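Local atomic coordinates of pngf-ii (Elizabethkingia meningoseptica, PDB entry 4R4X), a protein that acts as a peptide:N-glycosidase, removing N-linked glycans from glycoproteins, probably by hydrolysing the bond between the innermost sugar and the asparagine side chain. Residues E37-K42 / Q160-G165; P47-E52 / D178-S183; A64-N67 / I71-T74. All blocks are in the same frame, centred on the assembly; numbering follows the deposited sequence. Where two conformers were deposited one is given.

Overall arrangement
All three contacts lie on the same side of the chain's centre. Contacts 2 and 3 use strands 48-54, 59-65 and 70-76, neighbours in the sheet, and the two helices of contact 1 pack against them. Contacts 2 and 3 are almost one site, their centres about 5 Å apart: Phe48 O and Phe65 N, 2.8 Å apart, probably hydrogen-bond, and Ile180 packs on Ala64. The centre of contact 1 is about 15 Å from that of contact 2 and 13 Å from that of contact 3. Ile39 leans on Phe48 and Val50, while Phe163 reaches Phe65 and Ile71. The zinc held by Glu52 and Asp159 is about 7 Å from the side chain of Leu162 and 9 Å from that of Phe65.

Contact 1: E37-K42 / Q160-G165; sequences EKIKNK and QSLFNG
Lys42 reaches across to the backbone of Ser161 with the far end of its side chain. It leaves CB with CG anti to its own carbonyl carbon (chi1 -61°), bends at chi2 and again at chi4, and makes its first approach at CE, 4.0 Å from Ser161 OG. The ammonium NZ then lies 3.0 Å from Ser161 O, a weak hydrogen bond, and passes the hydroxyl more loosely, with NZ 3.7 Å from Ser161 OG. Lys42 starts from the end of helix 37-40, where positive phi (60°) and two bonds back into the last turn make a Schellman motif, one of them from its N to Ile39 O at 3.1 Å. One apolar touch accompanies the polar one. Ile39 CG2 meets Leu162 CD1 at 3.8 Å, the two side chains crossing obliquely, with both residues buried while the lysine and serine stay exposed. The contact is thus a thin bridge between two single-turn helices, apolar on the buried side and polar at the surface. Ile39 rests on Phe48 and Val50 of strand 48-54, Leu162 leans on Phe35 of strand 31-36, and Phe163 meets Phe63 edge-to-face, so both short helices are seated against the same run of antiparallel strands.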
loop_
_atom_site.group_PDB
_atom_site.type_symbol
_atom_site.label_atom_id
_atom_site.label_comp_id
_atom_site.label_asym_id
_atom_site.label_seq_id
_atom_site.Cartn_x
_atom_site.Cartn_y
_atom_site.Cartn_z
ATOM N N GLU A 37 -25.509 -10.898 -18.471
ATOM C CA GLU A 37 -25.222 -10.894 -19.925
ATOM C C GLU A 37 -23.734 -10.925 -20.265
ATOM O O GLU A 37 -23.274 -11.764 -21.062
ATOM C CB GLU A 37 -25.901 -9.683 -20.602
ATOM C CG GLU A 37 -27.283 -10.046 -21.126
ATOM C CD GLU A 37 -28.096 -8.865 -21.643
ATOM O OE1 GLU A 37 -27.587 -7.716 -21.645
ATOM O OE2 GLU A 37 -29.258 -9.116 -22.038
ATOM N N LYS A 38 -22.979 -10.031 -19.644
ATOM C CA LYS A 38 -21.552 -9.935 -19.933
ATOM C C LYS A 38 -20.804 -11.200 -19.565
ATOM O O LYS A 38 -19.914 -11.616 -20.281
ATOM C CB LYS A 38 -20.935 -8.747 -19.225
ATOM C CG LYS A 38 -21.165 -7.422 -19.926
ATOM C CD LYS A 38 -20.788 -6.282 -18.990
ATOM C CE LYS A 38 -20.218 -5.075 -19.716
ATOM N NZ LYS A 38 -19.144 -4.462 -18.886
ATOM N N ILE A 39 -21.182 -11.830 -18.457
ATOM C CA ILE A 39 -20.596 -13.104 -18.100
ATOM C C ILE A 39 -21.023 -14.203 -19.085
ATOM O O ILE A 39 -20.205 -15.018 -19.513
ATOM C CB ILE A 39 -20.980 -13.519 -16.675
ATOM C CG1 ILE A 39 -20.385 -12.537 -15.664
ATOM C CG2 ILE A 39 -20.521 -14.948 -16.407
ATOM C CD1 ILE A 39 -20.844 -12.740 -14.219
ATOM N N LYS A 40 -22.306 -14.262 -19.406
ATOM C CA LYS A 40 -22.789 -15.264 -20.352
ATOM C C LYS A 40 -22.017 -15.142 -21.680
ATOM O O LYS A 40 -21.567 -16.139 -22.251
ATOM C CB LYS A 40 -24.280 -15.073 -20.617
ATOM C CG LYS A 40 -24.923 -16.184 -21.432
ATOM C CD LYS A 40 -26.425 -15.970 -21.581
ATOM C CE LYS A 40 -26.997 -16.829 -22.712
ATOM N NZ LYS A 40 -28.354 -16.375 -23.106
ATOM N N ASN A 41 -21.862 -13.908 -22.132
ATOM C CA ASN A 41 -21.195 -13.613 -23.401
ATOM C C ASN A 41 -19.663 -13.639 -23.358
ATOM O O ASN A 41 -19.025 -13.394 -24.378
ATOM C CB ASN A 41 -21.683 -12.263 -23.913
ATOM C CG ASN A 41 -23.170 -12.269 -24.237
ATOM O OD1 ASN A 41 -23.746 -13.302 -24.550
ATOM N ND2 ASN A 41 -23.784 -11.111 -24.171
ATOM N N LYS A 42 -19.087 -13.933 -22.186
ATOM C CA LYS A 42 -17.633 -13.947 -21.979
ATOM C C LYS A 42 -16.970 -12.595 -22.259
ATOM O O LYS A 42 -15.864 -12.537 -22.804
ATOM C CB LYS A 42 -16.992 -15.080 -22.779
ATOM C CG LYS A 42 -17.529 -16.434 -22.334
ATOM C CD LYS A 42 -17.722 -17.406 -23.480
ATOM C CE LYS A 42 -18.577 -18.588 -23.043
ATOM N NZ LYS A 42 -18.089 -19.214 -21.779
ATOM N N GLN A 160 -21.113 -25.724 -19.012
ATOM C CA GLN A 160 -19.787 -26.281 -19.257
ATOM C C GLN A 160 -18.848 -25.256 -19.891
ATOM O O GLN A 160 -17.718 -25.166 -19.474
ATOM C CB GLN A 160 -19.849 -27.562 -20.099
ATOM C CG GLN A 160 -18.546 -28.376 -20.114
ATOM C CD GLN A 160 -17.474 -27.776 -21.021
ATOM O OE1 GLN A 160 -17.774 -27.242 -22.090
ATOM N NE2 GLN A 160 -16.225 -27.842 -20.580
ATOM N N SER A 161 -19.299 -24.440 -20.837
ATOM C CA SER A 161 -18.361 -23.479 -21.441
ATOM C C SER A 161 -17.979 -22.354 -20.480
ATOM O O SER A 161 -16.918 -21.746 -20.597
ATOM C CB SER A 161 -18.901 -22.884 -22.748
ATOM O OG SER A 161 -20.141 -22.251 -22.557
ATOM N N LEU A 162 -18.853 -22.060 -19.539
ATOM C CA LEU A 162 -18.562 -21.039 -18.550
ATOM C C LEU A 162 -17.364 -21.472 -17.706
ATOM O O LEU A 162 -16.452 -20.687 -17.480
ATOM C CB LEU A 162 -19.799 -20.789 -17.682
ATOM C CG LEU A 162 -19.630 -19.763 -16.569
ATOM C CD1 LEU A 162 -19.241 -18.403 -17.146
ATOM C CD2 LEU A 162 -20.926 -19.677 -15.784
ATOM N N PHE A 163 -17.352 -22.727 -17.265
ATOM C CA PHE A 163 -16.282 -23.229 -16.408
ATOM C C PHE A 163 -15.087 -23.864 -17.140
ATOM O O PHE A 163 -14.027 -23.952 -16.576
ATOM C CB PHE A 163 -16.841 -24.192 -15.350
ATOM C CG PHE A 163 -17.790 -23.530 -14.387
ATOM C CD1 PHE A 163 -17.309 -22.783 -13.322
ATOM C CD2 PHE A 163 -19.162 -23.606 -14.572
ATOM C CE1 PHE A 163 -18.184 -22.147 -12.447
ATOM C CE2 PHE A 163 -20.042 -22.974 -13.697
ATOM C CZ PHE A 163 -19.551 -22.239 -12.633
ATOM N N ASN A 164 -15.267 -24.159 -18.433
ATOM C CA ASN A 164 -14.247 -24.777 -19.297
ATOM C C ASN A 164 -12.904 -24.056 -19.252
ATOM O O ASN A 164 -12.846 -22.835 -19.392
ATOM C CB ASN A 164 -14.760 -24.787 -20.750
ATOM C CG ASN A 164 -13.796 -25.448 -21.725
ATOM O OD1 ASN A 164 -13.154 -24.764 -22.532
ATOM N ND2 ASN A 164 -13.712 -26.778 -21.681
ATOM N N GLY A 165 -11.835 -24.821 -19.044
ATOM C CA GLY A 165 -10.469 -24.299 -19.130
ATOM C C GLY A 165 -10.027 -23.635 -17.845
ATOM O O GLY A 165 -9.015 -22.936 -17.802
#

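Contact 2: P47-E52 / D178-S183; sequences PFEVNE and DMIWKS. With ZN (zinc ion), chain B.
Ile180 lays its two branches against different residues of 47-52. Its CG2 meets the proline ring, 3.9 Å from Pro47 CG, with the two side chains at a slant; its CD1 comes up to the carboxylate of Glu49, 3.9 Å from Glu49 CD, the chains crossing at about a right angle. The isoleucine's CG1 is anti to the carbonyl carbon (chi1 -68°); with chi2 extended (172°), this carries CD1 to the glutamate and leaves CG2 for the proline. Pro47, joined to the residue before it by a cis peptide, also takes Ser183: OG lies 3.5 Å from Pro47 CB. That hydroxyl turns back to the preceding turn, donating to Ile180 O at 2.7 Å from OG. Farther along the same strand Glu52 binds the zinc ion with both oxygens, OE1 at 2.2 Å and OE2 at 2.5 Å, and Asp159 is a second ligand. Segments 47-52 and 178-183 touch by packing alone, but one turn earlier in the helix Tyr176 OH adds a polar link to Glu49 OE1, which Gln62 NE2 also holds from the adjacent strand. The satisfied hydroxyl and carboxylate each rest on an apolar carbon, so the contact costs neither a polar partner.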
loop_
_atom_site.group_PDB
_atom_site.type_symbol
_atom_site.label_atom_id
_atom_site.label_comp_id
_atom_site.label_asym_id
_atom_site.label_seq_id
_atom_site.Cartn_x
_atom_site.Cartn_y
_atom_site.Cartn_z
ATOM N N PRO A 47 -12.221 -9.340 -11.456
ATOM C CA PRO A 47 -12.904 -10.544 -10.997
ATOM C C PRO A 47 -14.398 -10.425 -11.220
ATOM O O PRO A 47 -14.937 -9.336 -11.144
ATOM C CB PRO A 47 -12.598 -10.557 -9.504
ATOM C CG PRO A 47 -12.544 -9.114 -9.133
ATOM C CD PRO A 47 -12.003 -8.385 -10.358
ATOM N N PHE A 48 -15.063 -11.540 -11.518
ATOM C CA PHE A 48 -16.509 -11.568 -11.572
ATOM C C PHE A 48 -17.029 -12.822 -10.873
ATOM O O PHE A 48 -16.273 -13.766 -10.659
ATOM C CB PHE A 48 -17.042 -11.426 -13.009
ATOM C CG PHE A 48 -16.689 -12.558 -13.935
ATOM C CD1 PHE A 48 -17.416 -13.719 -13.943
ATOM C CD2 PHE A 48 -15.655 -12.419 -14.851
ATOM C CE1 PHE A 48 -17.106 -14.751 -14.815
ATOM C CE2 PHE A 48 -15.329 -13.449 -15.716
ATOM C CZ PHE A 48 -16.078 -14.610 -15.714
ATOM N N GLU A 49 -18.297 -12.791 -10.487
ATOM C CA GLU A 49 -18.896 -13.891 -9.731
ATOM C C GLU A 49 -20.153 -14.452 -10.349
ATOM O O GLU A 49 -20.934 -13.750 -11.005
ATOM C CB GLU A 49 -19.220 -13.459 -8.316
ATOM C CG GLU A 49 -18.006 -13.212 -7.442
ATOM C CD GLU A 49 -18.435 -12.709 -6.088
ATOM O OE1 GLU A 49 -18.710 -13.561 -5.203
ATOM O OE2 GLU A 49 -18.519 -11.469 -5.941
ATOM N N VAL A 50 -20.350 -15.731 -10.083
ATOM C CA VAL A 50 -21.560 -16.444 -10.448
ATOM C C VAL A 50 -22.052 -17.208 -9.217
ATOM O O VAL A 50 -21.254 -17.611 -8.368
ATOM C CB VAL A 50 -21.192 -17.404 -11.620
ATOM C CG1 VAL A 50 -22.015 -18.660 -11.630
ATOM C CG2 VAL A 50 -21.252 -16.663 -12.946
ATOM N N ASN A 51 -23.363 -17.427 -9.126
ATOM C CA ASN A 51 -23.920 -18.230 -8.052
ATOM C C ASN A 51 -24.657 -19.462 -8.629
ATOM O O ASN A 51 -25.251 -19.395 -9.691
ATOM C CB ASN A 51 -24.833 -17.311 -7.241
ATOM C CG ASN A 51 -25.483 -18.001 -6.074
ATOM O OD1 ASN A 51 -24.966 -17.965 -4.952
ATOM N ND2 ASN A 51 -26.631 -18.607 -6.311
ATOM N N GLU A 52 -24.585 -20.601 -7.948
ATOM C CA GLU A 52 -25.353 -21.776 -8.337
ATOM C C GLU A 52 -25.942 -22.415 -7.103
ATOM O O GLU A 52 -25.282 -22.502 -6.065
ATOM C CB GLU A 52 -24.501 -22.805 -9.070
ATOM C CG GLU A 52 -23.971 -22.326 -10.412
ATOM C CD GLU A 52 -23.435 -23.450 -11.291
ATOM O OE1 GLU A 52 -23.139 -24.543 -10.766
ATOM O OE2 GLU A 52 -23.308 -23.244 -12.519
ATOM N N ASP A 178 -10.983 -12.552 0.294
ATOM C CA ASP A 178 -9.601 -12.062 0.294
ATOM C C ASP A 178 -8.952 -12.251 -1.068
ATOM O O ASP A 178 -8.261 -11.357 -1.575
ATOM C CB ASP A 178 -8.781 -12.797 1.365
ATOM C CG ASP A 178 -7.380 -12.220 1.539
ATOM O OD1 ASP A 178 -7.246 -11.058 1.999
ATOM O OD2 ASP A 178 -6.399 -12.948 1.249
HETATM N N MSE A 179 -9.195 -13.412 -1.674
HETATM C CA MSE A 179 -8.608 -13.712 -2.985
HETATM C C MSE A 179 -9.218 -12.848 -4.061
HETATM O O MSE A 179 -8.506 -12.382 -4.966
HETATM C CB MSE A 179 -8.713 -15.200 -3.303
HETATM C CG MSE A 179 -7.754 -15.932 -2.364
HETATM SE SE MSE A 179 -7.842 -17.868 -2.671
HETATM C CE MSE A 179 -6.921 -17.916 -4.414
ATOM N N ILE A 180 -10.518 -12.590 -3.979
ATOM C CA ILE A 180 -11.148 -11.629 -4.899
ATOM C C ILE A 180 -10.471 -10.252 -4.758
ATOM O O ILE A 180 -10.079 -9.622 -5.770
ATOM C CB ILE A 180 -12.664 -11.468 -4.641
ATOM C CG1 ILE A 180 -13.427 -12.743 -5.009
ATOM C CG2 ILE A 180 -13.247 -10.295 -5.448
ATOM C CD1 ILE A 180 -14.880 -12.714 -4.594
ATOM N N TRP A 181 -10.325 -9.787 -3.514
ATOM C CA TRP A 181 -9.681 -8.488 -3.239
ATOM C C TRP A 181 -8.278 -8.405 -3.829
ATOM O O TRP A 181 -7.966 -7.464 -4.599
ATOM C CB TRP A 181 -9.670 -8.185 -1.741
ATOM C CG TRP A 181 -8.809 -7.028 -1.344
ATOM C CD1 TRP A 181 -8.882 -5.740 -1.809
ATOM C CD2 TRP A 181 -7.734 -7.055 -0.409
ATOM N NE1 TRP A 181 -7.929 -4.952 -1.191
ATOM C CE2 TRP A 181 -7.199 -5.741 -0.338
ATOM C CE3 TRP A 181 -7.182 -8.050 0.394
ATOM C CZ2 TRP A 181 -6.143 -5.415 0.490
ATOM C CZ3 TRP A 181 -6.130 -7.742 1.205
ATOM C CH2 TRP A 181 -5.605 -6.422 1.252
ATOM N N LYS A 182 -7.458 -9.412 -3.547
ATOM C CA LYS A 182 -6.070 -9.417 -4.016
ATOM C C LYS A 182 -5.949 -9.519 -5.541
ATOM O O LYS A 182 -4.941 -9.103 -6.103
ATOM C CB LYS A 182 -5.255 -10.524 -3.336
ATOM C CG LYS A 182 -4.857 -10.144 -1.924
ATOM C CD LYS A 182 -4.370 -11.313 -1.109
ATOM C CE LYS A 182 -4.023 -10.875 0.314
ATOM N NZ LYS A 182 -3.862 -12.081 1.168
ATOM N N SER A 183 -6.973 -10.039 -6.213
ATOM C CA SER A 183 -6.958 -10.140 -7.667
ATOM C C SER A 183 -7.147 -8.773 -8.363
ATOM O O SER A 183 -6.928 -8.636 -9.574
ATOM C CB SER A 183 -8.045 -11.125 -8.146
ATOM O OG SER A 183 -9.334 -10.533 -8.150
HETATM ZN ZN ZN B . -23.451 -25.753 -12.641
#

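Contact 3: A64-N67 / I71-T74; sequences AFLN and IVKT
Ala64 and Val72 form an antiparallel hydrogen-bonded pair, each giving its N-H to the other's carbonyl. Ala64 N reaches Val72 O at 2.8 Å and almost straight, 170° at the hydrogen; the return bond, Val72 N to Ala64 O at 3.0 Å, is more bent but lies in the carbonyl plane. Ala64 O takes a second, softer donor, the CA-H of Ile71, with CA 3.3 Å from the oxygen. The neighbouring pair, Phe65 and Ile71, is non-hydrogen-bonded, and its backbone polar groups look outward: Phe65 bonds to Phe48 of strand 48-54, and Ile71 to Asn167 and Thr169 of strand 167-170, which runs parallel to 70-76. Lys73 adds backbone bonds to Thr169 and Lys171, and Thr74 OG1 is bonded to Lys171 O. On one face of the hairpin, Ile71 CG1 stands anti to its carbonyl carbon (chi1 -60°) and, with chi2 extended, carries CD1 over the Phe65 ring in a CH-pi contact, 4.2 Å from the ring centroid; the ring also stacks with Phe48. On the other, Ala64 CB meets Val72 CG2 at 3.8 Å, and Leu66, beyond the end of its strand, places CD1 4.1 Å from Val72 CG1. Helix 173-182 covers this face, Tyr176 and Ile180 on Ala64, Tyr176 and Met179 on Val72. Pairing the amides and carbonyls probably lowers the cost of burying them among these apolar side chains.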
loop_
_atom_site.group_PDB
_atom_site.type_symbol
_atom_site.label_atom_id
_atom_site.label_comp_id
_atom_site.label_asym_id
_atom_site.label_seq_id
_atom_site.Cartn_x
_atom_site.Cartn_y
_atom_site.Cartn_z
ATOM N N ALA A 64 -15.936 -17.306 -7.968
ATOM C CA ALA A 64 -15.256 -16.091 -8.376
ATOM C C ALA A 64 -14.223 -16.417 -9.447
ATOM O O ALA A 64 -13.354 -17.251 -9.235
ATOM C CB ALA A 64 -14.588 -15.422 -7.170
ATOM N N PHE A 65 -14.333 -15.737 -10.582
ATOM C CA PHE A 65 -13.433 -15.938 -11.701
ATOM C C PHE A 65 -12.362 -14.861 -11.550
ATOM O O PHE A 65 -12.660 -13.701 -11.680
ATOM C CB PHE A 65 -14.190 -15.778 -13.020
ATOM C CG PHE A 65 -15.195 -16.876 -13.281
ATOM C CD1 PHE A 65 -16.255 -17.102 -12.412
ATOM C CD2 PHE A 65 -15.085 -17.673 -14.416
ATOM C CE1 PHE A 65 -17.181 -18.114 -12.656
ATOM C CE2 PHE A 65 -16.011 -18.685 -14.663
ATOM C CZ PHE A 65 -17.058 -18.903 -13.778
ATOM N N LEU A 66 -11.148 -15.259 -11.226
ATOM C CA LEU A 66 -10.127 -14.292 -10.791
ATOM C C LEU A 66 -9.271 -13.844 -11.934
ATOM O O LEU A 66 -8.829 -12.677 -11.994
ATOM C CB LEU A 66 -9.246 -14.904 -9.712
ATOM C CG LEU A 66 -10.010 -15.393 -8.483
ATOM C CD1 LEU A 66 -9.012 -15.880 -7.461
ATOM C CD2 LEU A 66 -10.884 -14.293 -7.914
ATOM N N ASN A 67 -9.012 -14.780 -12.832
ATOM C CA ASN A 67 -8.230 -14.487 -14.028
ATOM C C ASN A 67 -8.596 -15.559 -15.050
ATOM O O ASN A 67 -9.533 -16.327 -14.808
ATOM C CB ASN A 67 -6.733 -14.408 -13.682
ATOM C CG ASN A 67 -6.231 -15.636 -12.934
ATOM O OD1 ASN A 67 -5.828 -15.576 -11.777
ATOM N ND2 ASN A 67 -6.207 -16.742 -13.613
ATOM N N ILE A 71 -10.383 -20.136 -10.742
ATOM C CA ILE A 71 -11.690 -19.950 -10.113
ATOM C C ILE A 71 -11.650 -20.452 -8.668
ATOM O O ILE A 71 -11.195 -21.572 -8.409
ATOM C CB ILE A 71 -12.771 -20.784 -10.832
ATOM C CG1 ILE A 71 -12.899 -20.375 -12.312
ATOM C CG2 ILE A 71 -14.130 -20.643 -10.141
ATOM C CD1 ILE A 71 -13.722 -21.363 -13.131
ATOM N N VAL A 72 -12.171 -19.639 -7.755
ATOM C CA VAL A 72 -12.394 -20.060 -6.394
ATOM C C VAL A 72 -13.899 -20.159 -6.128
ATOM O O VAL A 72 -14.711 -19.509 -6.796
ATOM C CB VAL A 72 -11.682 -19.166 -5.358
ATOM C CG1 VAL A 72 -10.175 -19.270 -5.543
ATOM C CG2 VAL A 72 -12.108 -17.710 -5.420
ATOM N N LYS A 73 -14.257 -21.009 -5.176
ATOM C CA LYS A 73 -15.635 -21.146 -4.799
ATOM C C LYS A 73 -15.752 -21.246 -3.286
ATOM O O LYS A 73 -14.823 -21.658 -2.584
ATOM C CB LYS A 73 -16.293 -22.357 -5.509
ATOM C CG LYS A 73 -16.178 -23.676 -4.772
ATOM C CD LYS A 73 -16.785 -24.856 -5.523
ATOM C CE LYS A 73 -18.182 -25.182 -5.032
ATOM N NZ LYS A 73 -18.764 -26.372 -5.739
ATOM N N THR A 74 -16.910 -20.858 -2.793
ATOM C CA THR A 74 -17.229 -21.059 -1.409
ATOM C C THR A 74 -18.657 -21.593 -1.396
ATOM O O THR A 74 -19.491 -21.178 -2.228
ATOM C CB THR A 74 -16.992 -19.754 -0.609
ATOM O OG1 THR A 74 -16.676 -20.056 0.749
ATOM C CG2 THR A 74 -18.176 -18.847 -0.657
#